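Local coordinates for RIM-binding protein, isoform F (Drosophila melanogaster, PDB 6Q9M) that probably acts as an active-zone scaffold that couples synaptic vesicle recruitment to release sites, and contains a central array of fibronectin type III domains, at residues T93-R98 / L123-N128; Y45-L50 / R71-S76; S127-V132 / K168-V173. All coordinates share one frame; numbering follows the deposited sequence.

Contact 1 (T93-R98 / L123-N128); sequences TMIIGR and LPANSN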
# COMPACT_ATOMS: atom_id res chain seq x y z
N THR A 93 -13.92 -3.28 -3.63
CA THR A 93 -14.00 -1.85 -3.89
C THR A 93 -14.24 -1.59 -5.36
O THR A 93 -13.88 -2.39 -6.23
CB THR A 93 -12.74 -1.12 -3.45
OG1 THR A 93 -13.02 0.28 -3.38
CG2 THR A 93 -11.59 -1.36 -4.46
N MET A 94 -14.90 -0.46 -5.63
CA MET A 94 -15.14 -0.02 -7.00
C MET A 94 -15.36 1.48 -7.02
O MET A 94 -15.82 2.08 -6.04
CB MET A 94 -16.35 -0.74 -7.63
CG MET A 94 -17.68 -0.36 -6.98
SD MET A 94 -19.12 -1.02 -7.87
CE MET A 94 -20.45 -0.36 -6.86
N ILE A 95 -15.02 2.08 -8.15
CA ILE A 95 -15.19 3.51 -8.35
C ILE A 95 -16.31 3.74 -9.36
O ILE A 95 -16.39 3.03 -10.37
CB ILE A 95 -13.88 4.16 -8.83
CG1 ILE A 95 -12.79 3.93 -7.78
CG2 ILE A 95 -14.09 5.63 -9.10
CD1 ILE A 95 -11.40 4.28 -8.28
N ILE A 96 -17.17 4.70 -9.05
CA ILE A 96 -18.30 5.07 -9.89
C ILE A 96 -18.24 6.57 -10.14
O ILE A 96 -17.57 7.31 -9.42
CB ILE A 96 -19.64 4.69 -9.24
CG1 ILE A 96 -19.80 5.49 -7.94
CG2 ILE A 96 -19.67 3.21 -8.94
CD1 ILE A 96 -21.12 5.27 -7.26
N GLY A 97 -18.94 7.01 -11.18
CA GLY A 97 -19.06 8.41 -11.52
C GLY A 97 -18.32 8.76 -12.80
O GLY A 97 -17.59 7.95 -13.37
N ARG A 98 -18.55 10.00 -13.25
CA ARG A 98 -17.83 10.62 -14.36
C ARG A 98 -17.75 9.66 -15.56
O ARG A 98 -18.75 9.42 -16.24
CB ARG A 98 -16.46 11.12 -13.81
CG ARG A 98 -15.14 11.19 -14.65
CD ARG A 98 -15.23 11.94 -15.98
NE ARG A 98 -14.40 11.29 -17.00
CZ ARG A 98 -14.01 11.86 -18.14
NH1 ARG A 98 -14.38 13.10 -18.42
NH2 ARG A 98 -13.26 11.18 -19.00
N LEU A 123 -4.18 -0.54 -4.72
CA LEU A 123 -5.61 -0.30 -4.57
C LEU A 123 -6.23 -0.42 -5.94
O LEU A 123 -5.98 0.44 -6.80
CB LEU A 123 -5.87 1.08 -3.96
CG LEU A 123 -7.34 1.44 -3.66
CD1 LEU A 123 -8.00 0.38 -2.77
CD2 LEU A 123 -7.46 2.84 -3.02
N PRO A 124 -7.00 -1.46 -6.22
CA PRO A 124 -7.62 -1.58 -7.54
C PRO A 124 -8.69 -0.51 -7.70
O PRO A 124 -9.23 0.01 -6.73
CB PRO A 124 -8.24 -2.98 -7.53
CG PRO A 124 -8.45 -3.30 -6.09
CD PRO A 124 -7.38 -2.57 -5.32
N ALA A 125 -8.98 -0.18 -8.97
CA ALA A 125 -10.14 0.64 -9.27
C ALA A 125 -11.42 -0.17 -9.20
O ALA A 125 -12.48 0.38 -8.87
CB ALA A 125 -10.01 1.26 -10.66
N ASN A 126 -11.34 -1.47 -9.48
CA ASN A 126 -12.50 -2.37 -9.36
C ASN A 126 -11.96 -3.75 -9.00
O ASN A 126 -11.21 -4.36 -9.77
CB ASN A 126 -13.31 -2.43 -10.65
CG ASN A 126 -14.57 -3.26 -10.51
OD1 ASN A 126 -14.54 -4.40 -10.05
ND2 ASN A 126 -15.71 -2.67 -10.89
N SER A 127 -12.33 -4.25 -7.83
CA SER A 127 -11.68 -5.46 -7.33
C SER A 127 -12.29 -6.73 -7.89
O SER A 127 -11.94 -7.82 -7.41
CB SER A 127 -11.73 -5.48 -5.81
OG SER A 127 -13.08 -5.37 -5.39
N ASN A 128 -13.17 -6.63 -8.88
CA ASN A 128 -13.63 -7.78 -9.64
C ASN A 128 -12.67 -8.17 -10.75
O ASN A 128 -12.85 -9.23 -11.35
CB ASN A 128 -15.01 -7.52 -10.27
CG ASN A 128 -16.11 -7.30 -9.23
OD1 ASN A 128 -16.30 -8.10 -8.31
ND2 ASN A 128 -16.87 -6.23 -9.41

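Contact 2 (Y45-L50 / R71-S76); sequences YVDGVL and RPHRIS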
# COMPACT_ATOMS: atom_id res chain seq x y z
N TYR A 45 -18.87 1.50 2.84
CA TYR A 45 -18.19 2.79 2.89
C TYR A 45 -18.32 3.52 1.57
O TYR A 45 -18.37 2.90 0.50
CB TYR A 45 -16.71 2.63 3.21
CG TYR A 45 -16.45 2.08 4.59
CD1 TYR A 45 -16.57 0.72 4.85
CD2 TYR A 45 -16.07 2.92 5.62
CE1 TYR A 45 -16.34 0.21 6.09
CE2 TYR A 45 -15.83 2.41 6.88
CZ TYR A 45 -15.96 1.05 7.11
OH TYR A 45 -15.72 0.52 8.35
N VAL A 46 -18.37 4.85 1.64
CA VAL A 46 -18.29 5.71 0.47
C VAL A 46 -17.23 6.76 0.75
O VAL A 46 -17.32 7.49 1.75
CB VAL A 46 -19.65 6.36 0.15
CG1 VAL A 46 -19.53 7.34 -1.00
CG2 VAL A 46 -20.69 5.30 -0.18
N ASP A 47 -16.21 6.81 -0.10
CA ASP A 47 -15.02 7.64 0.11
C ASP A 47 -14.54 7.56 1.55
O ASP A 47 -14.24 8.57 2.19
CB ASP A 47 -15.27 9.09 -0.30
CG ASP A 47 -16.00 9.21 -1.63
OD1 ASP A 47 -15.82 8.32 -2.49
OD2 ASP A 47 -16.77 10.18 -1.82
N GLY A 48 -14.48 6.35 2.08
CA GLY A 48 -13.95 6.13 3.41
C GLY A 48 -14.92 6.32 4.56
O GLY A 48 -14.57 6.01 5.70
N VAL A 49 -16.13 6.85 4.32
CA VAL A 49 -17.10 7.10 5.38
C VAL A 49 -18.09 5.93 5.45
O VAL A 49 -18.65 5.53 4.42
CB VAL A 49 -17.84 8.43 5.15
CG1 VAL A 49 -18.93 8.62 6.19
CG2 VAL A 49 -16.87 9.59 5.17
N LEU A 50 -18.31 5.40 6.65
CA LEU A 50 -19.26 4.31 6.84
C LEU A 50 -20.69 4.82 6.66
O LEU A 50 -21.07 5.82 7.27
CB LEU A 50 -19.09 3.68 8.22
CG LEU A 50 -20.14 2.67 8.69
CD1 LEU A 50 -20.34 1.56 7.67
CD2 LEU A 50 -19.75 2.07 10.04
N ARG A 71 -20.23 13.91 -8.79
CA ARG A 71 -18.88 13.61 -8.34
C ARG A 71 -18.56 12.12 -8.47
O ARG A 71 -19.44 11.26 -8.35
CB ARG A 71 -18.70 14.01 -6.87
CG ARG A 71 -19.13 15.39 -6.50
CD ARG A 71 -19.43 15.47 -4.99
NE ARG A 71 -19.68 16.82 -4.47
CZ ARG A 71 -20.49 17.74 -5.02
NH1 ARG A 71 -21.17 17.50 -6.13
NH2 ARG A 71 -20.62 18.92 -4.43
N PRO A 72 -17.29 11.79 -8.71
CA PRO A 72 -16.87 10.39 -8.67
C PRO A 72 -16.76 9.93 -7.22
O PRO A 72 -16.62 10.72 -6.30
CB PRO A 72 -15.50 10.42 -9.34
CG PRO A 72 -14.96 11.79 -8.97
CD PRO A 72 -16.16 12.71 -8.93
N HIS A 73 -16.85 8.61 -7.04
CA HIS A 73 -16.86 8.05 -5.70
C HIS A 73 -16.19 6.69 -5.69
O HIS A 73 -16.21 5.96 -6.68
CB HIS A 73 -18.29 7.91 -5.15
CG HIS A 73 -18.98 9.22 -4.94
ND1 HIS A 73 -18.68 10.05 -3.89
CD2 HIS A 73 -19.94 9.84 -5.67
CE1 HIS A 73 -19.43 11.14 -3.97
NE2 HIS A 73 -20.21 11.03 -5.03
N ARG A 74 -15.64 6.33 -4.53
CA ARG A 74 -15.15 4.98 -4.28
C ARG A 74 -16.05 4.32 -3.26
O ARG A 74 -16.21 4.84 -2.14
CB ARG A 74 -13.71 4.98 -3.78
CG ARG A 74 -13.23 3.56 -3.46
CD ARG A 74 -11.82 3.51 -2.90
NE ARG A 74 -10.83 3.93 -3.88
CZ ARG A 74 -10.37 3.17 -4.88
NH1 ARG A 74 -10.83 1.94 -5.04
NH2 ARG A 74 -9.46 3.64 -5.71
N ILE A 75 -16.66 3.21 -3.64
CA ILE A 75 -17.50 2.43 -2.74
C ILE A 75 -16.80 1.13 -2.41
O ILE A 75 -16.18 0.50 -3.28
CB ILE A 75 -18.88 2.20 -3.37
CG1 ILE A 75 -19.45 3.59 -3.68
CG2 ILE A 75 -19.76 1.34 -2.42
CD1 ILE A 75 -20.87 3.62 -4.15
N SER A 76 -16.91 0.72 -1.16
CA SER A 76 -16.20 -0.46 -0.71
C SER A 76 -17.05 -1.14 0.36
O SER A 76 -17.84 -0.48 1.03
CB SER A 76 -14.81 -0.08 -0.19
OG SER A 76 -14.93 0.51 1.09

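Contact 3 (S127-V132 / K168-V173); sequences SNHQHV and KHLRAV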
# COMPACT_ATOMS: atom_id res chain seq x y z
N SER A 127 -12.33 -4.25 -7.83
CA SER A 127 -11.68 -5.46 -7.33
C SER A 127 -12.29 -6.73 -7.89
O SER A 127 -11.94 -7.82 -7.41
CB SER A 127 -11.73 -5.48 -5.81
OG SER A 127 -13.08 -5.37 -5.39
N ASN A 128 -13.17 -6.63 -8.88
CA ASN A 128 -13.63 -7.78 -9.64
C ASN A 128 -12.67 -8.17 -10.75
O ASN A 128 -12.85 -9.23 -11.35
CB ASN A 128 -15.01 -7.52 -10.27
CG ASN A 128 -16.11 -7.30 -9.23
OD1 ASN A 128 -16.30 -8.10 -8.31
ND2 ASN A 128 -16.87 -6.23 -9.41
N HIS A 129 -11.67 -7.34 -11.03
CA HIS A 129 -10.74 -7.58 -12.13
C HIS A 129 -9.54 -8.39 -11.67
O HIS A 129 -9.05 -8.23 -10.55
CB HIS A 129 -10.22 -6.26 -12.72
CG HIS A 129 -11.24 -5.51 -13.50
ND1 HIS A 129 -12.44 -5.11 -12.96
CD2 HIS A 129 -11.23 -5.07 -14.78
CE1 HIS A 129 -13.14 -4.46 -13.88
NE2 HIS A 129 -12.42 -4.42 -14.99
N GLN A 130 -9.02 -9.21 -12.58
CA GLN A 130 -7.68 -9.73 -12.39
C GLN A 130 -6.66 -8.61 -12.57
O GLN A 130 -6.88 -7.64 -13.31
CB GLN A 130 -7.39 -10.85 -13.38
CG GLN A 130 -8.35 -12.01 -13.28
CD GLN A 130 -7.93 -13.17 -14.17
OE1 GLN A 130 -7.24 -14.09 -13.73
NE2 GLN A 130 -8.33 -13.11 -15.42
N HIS A 131 -5.53 -8.75 -11.89
CA HIS A 131 -4.47 -7.76 -12.00
C HIS A 131 -3.17 -8.45 -12.36
O HIS A 131 -2.92 -9.59 -11.96
CB HIS A 131 -4.34 -6.95 -10.72
CG HIS A 131 -5.51 -6.07 -10.45
ND1 HIS A 131 -5.68 -4.84 -11.05
CD2 HIS A 131 -6.59 -6.25 -9.66
CE1 HIS A 131 -6.81 -4.29 -10.63
NE2 HIS A 131 -7.38 -5.13 -9.79
N VAL A 132 -2.34 -7.73 -13.11
CA VAL A 132 -1.07 -8.23 -13.63
C VAL A 132 0.04 -7.41 -13.00
O VAL A 132 0.06 -6.18 -13.12
CB VAL A 132 -1.02 -8.14 -15.16
CG1 VAL A 132 0.38 -8.35 -15.65
CG2 VAL A 132 -1.94 -9.16 -15.80
N LYS A 168 -6.64 -6.57 -15.91
CA LYS A 168 -7.08 -7.16 -17.17
C LYS A 168 -8.60 -7.10 -17.23
O LYS A 168 -9.28 -7.15 -16.20
CB LYS A 168 -6.57 -8.58 -17.33
CG LYS A 168 -6.57 -9.05 -18.80
CD LYS A 168 -5.93 -8.01 -19.73
CE LYS A 168 -6.72 -7.85 -21.04
NZ LYS A 168 -6.41 -6.58 -21.77
N HIS A 169 -9.14 -6.96 -18.44
CA HIS A 169 -10.56 -6.66 -18.60
C HIS A 169 -11.43 -7.83 -18.15
O HIS A 169 -11.06 -9.00 -18.30
CB HIS A 169 -10.89 -6.29 -20.05
CG HIS A 169 -12.11 -5.43 -20.21
ND1 HIS A 169 -12.99 -5.18 -19.18
CD2 HIS A 169 -12.59 -4.76 -21.29
CE1 HIS A 169 -13.96 -4.40 -19.62
NE2 HIS A 169 -13.74 -4.13 -20.89
N LEU A 170 -12.61 -7.50 -17.60
CA LEU A 170 -13.53 -8.48 -17.05
C LEU A 170 -14.44 -9.03 -18.14
O LEU A 170 -14.98 -8.26 -18.95
CB LEU A 170 -14.36 -7.87 -15.91
CG LEU A 170 -15.54 -6.90 -16.15
CD1 LEU A 170 -16.44 -6.80 -14.92
CD2 LEU A 170 -15.07 -5.50 -16.57
N ARG A 171 -14.59 -10.35 -18.18
CA ARG A 171 -15.48 -11.02 -19.13
C ARG A 171 -16.71 -11.50 -18.37
O ARG A 171 -16.59 -12.25 -17.40
CB ARG A 171 -14.77 -12.18 -19.82
CG ARG A 171 -15.34 -12.56 -21.18
CD ARG A 171 -15.06 -11.50 -22.24
NE ARG A 171 -16.27 -10.77 -22.61
CZ ARG A 171 -16.28 -9.67 -23.36
NH1 ARG A 171 -15.15 -9.18 -23.83
NH2 ARG A 171 -17.43 -9.07 -23.64
N ALA A 172 -17.89 -11.04 -18.80
CA ALA A 172 -19.12 -11.37 -18.08
C ALA A 172 -19.31 -12.88 -18.00
O ALA A 172 -18.83 -13.64 -18.84
CB ALA A 172 -20.32 -10.72 -18.77
N VAL A 173 -20.02 -13.30 -16.96
CA VAL A 173 -20.20 -14.72 -16.67
C VAL A 173 -21.33 -15.31 -17.50
O VAL A 173 -21.14 -16.29 -18.24
CB VAL A 173 -20.45 -14.93 -15.17
CG1 VAL A 173 -19.13 -14.92 -14.42
CG2 VAL A 173 -21.38 -13.86 -14.63

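Contact 1 (T93-R98 / L123-N128)
Ser127 and Thr93 grip each other twice. The backbone N of Thr93 donates to Ser127 OG at 2.9 Å with an N-H...O angle of 166°, and Ser127 N returns a bond of 2.9 Å to Thr93 O. The serine hydroxyl sits between its own backbone N and carbonyl carbon (chi1 56°), and this rotation lays it against the strand. A short hydroxymethyl suits the place, bringing an acceptor to a buried strand N-H without bulk. Two residues along the strand, Ile95 N reaches Ala125 O in a weak, strongly bent bond. Between these bonds Met94 and Asn126 form a single beta bridge, helped by C-H...O contacts: Met94 CA lies 3.3 Å from Ala125 O, and Asn126 CA points at Thr93 O.

The loop 123-128 is held in shape by Asn126, whose OD1 accepts from Asn128 N in the carbonyl plane at 2.9 Å, an Asx turn; Asn128 ND2 also reaches Leu14 O. Thr93 CG2 lies 3.5 Å from Pro124 O and 4.0 Å from Pro124 CG, the two side chains crossing at a slant, and Ile95 CD1 rests on Ala125 CB at 4.1 Å, where the short alanine methyl lets the isoleucine branch come up to the loop backbone. Thr93 OG1 bonds Ile75 O and Arg74 NH1, which also bonds Pro124 O and so joins the two segments. Strand 93-96 is an outer strand of the four-stranded sheet in the first fibronectin type III domain, and here a loop of the second meets its edge: a largely buried interdomain junction in a tandem array.

Contact 2 (Y45-L50 / R71-S76)
Val46 lies alongside Ile75, both side chains pointing the same way from one face of the sheet, with Val46 CG2 4.1 Å from Ile75 CG1. Branched aliphatic side chains suit this non-hydrogen-bonded pair: they favour extended backbone and fill the buried interior, where Ile75 also meets Val24 and Ile26 of strand 23-29. The neighbouring pair, Tyr45 with Ser76, is hydrogen-bonded. Tyr45 N donates to Ser76 O at 2.9 Å, and Ser76 N answers to Tyr45 O. On the other face of the sheet, Ser76 OG sits 3.5 Å from Tyr45 CB and is bonded to Asp89; the tyrosine ring reaches Arg78 in a cation-pi contact.

Asp47 closes the end of this ladder with three bonds. Its backbone N donates to Arg74 O at 2.8 Å, while its carboxylate divides between two donors: OD1 accepts Arg74 N at 2.9 Å, nearly along its C-O bond, and OD2 accepts His73 ND1 at 2.8 Å through its syn lone pair. With CG beside its own backbone N (chi1 -44°), the carboxylate is swung across to the partner strand and lies nearly coplanar with the imidazole, the planes 12° apart. Holding both oxygens fixes its rotation, and a carboxylate beside ND1 would probably favour a protonated imidazole; His73 NE2 makes a weak hydrogen bond to Asp68 O, consistent with a ring that donates from both nitrogens.

Asp47 and Gly48 are the central residues of a type I' turn; both have left-handed backbones, which glycine adopts readily and aspartate tolerates better than most residues. The turn links strands 39-46 and 49-55 as a tight beta hairpin, so an aspartate in a hairpin turn ties it to the third strand of the four-stranded antiparallel sheet of a fibronectin type III domain.

Contact 3 (S127-V132 / K168-V173)
Leu170 lies over one face of the His129 imidazole, its CB 4.2 Å from the ring centroid and 14° off the ring normal. This is a CH-pi contact, displaced toward the rim of the ring. The two side chains cross at a slant. CD2, on the same side of the ring as CB, overhangs the NE2-CE1 edge, 3.3 Å from His129 NE2. Leu170 CG is turned between its backbone N and carbonyl carbon (chi1 76°), which folds the branched end toward the histidine. A flat ring offers such a leucine a broad surface even at an exposed site. The carbonyl of Lys168 approaches the same ring obliquely, with Lys168 O 3.2 Å from His129 CD2, a polarised carbon that tolerates an oxygen nearby.

The one backbone bond between the segments runs from Lys168 N to Gln130 O at 2.8 Å. The Lys168 side chain leaves from there, bent at chi2 and chi3, and its ammonium group heads off from the 127-132 segment, as suits a surface lysine. Within its own segment, Leu170 N makes a weak, bent bond to His169 ND1.

Beyond the bond the strands themselves take over, Val132 pairing by backbone with Arg166. The contact thus continues the pairing of antiparallel strands 131-135 and 160-167 into their flanking loops, at the exposed end of the second fibronectin type III domain's four-stranded sheet.

In the fold
Contact 1 is mostly buried and joins two domains; contact 2 is partly buried within the first, and contact 3 lies on the surface of the second. Contacts 1 and 2 meet on one sheet, where strands 93-96 and 73-81 are neighbours and Met94 O and Ile75 N probably bond. Contact 1 hands the chain on to contact 3 through Ser127 and Asn128, and Pro124 packs on His131. Contacts 2 and 3 do not touch, their centres about 21 Å apart. The chemistry follows the setting: regular ladder and carboxylate bonds in contact 2, a single beta bridge with a serine hydroxyl as one acceptor at the interface, and ring-on-aliphatic packing with one backbone bond at the surface.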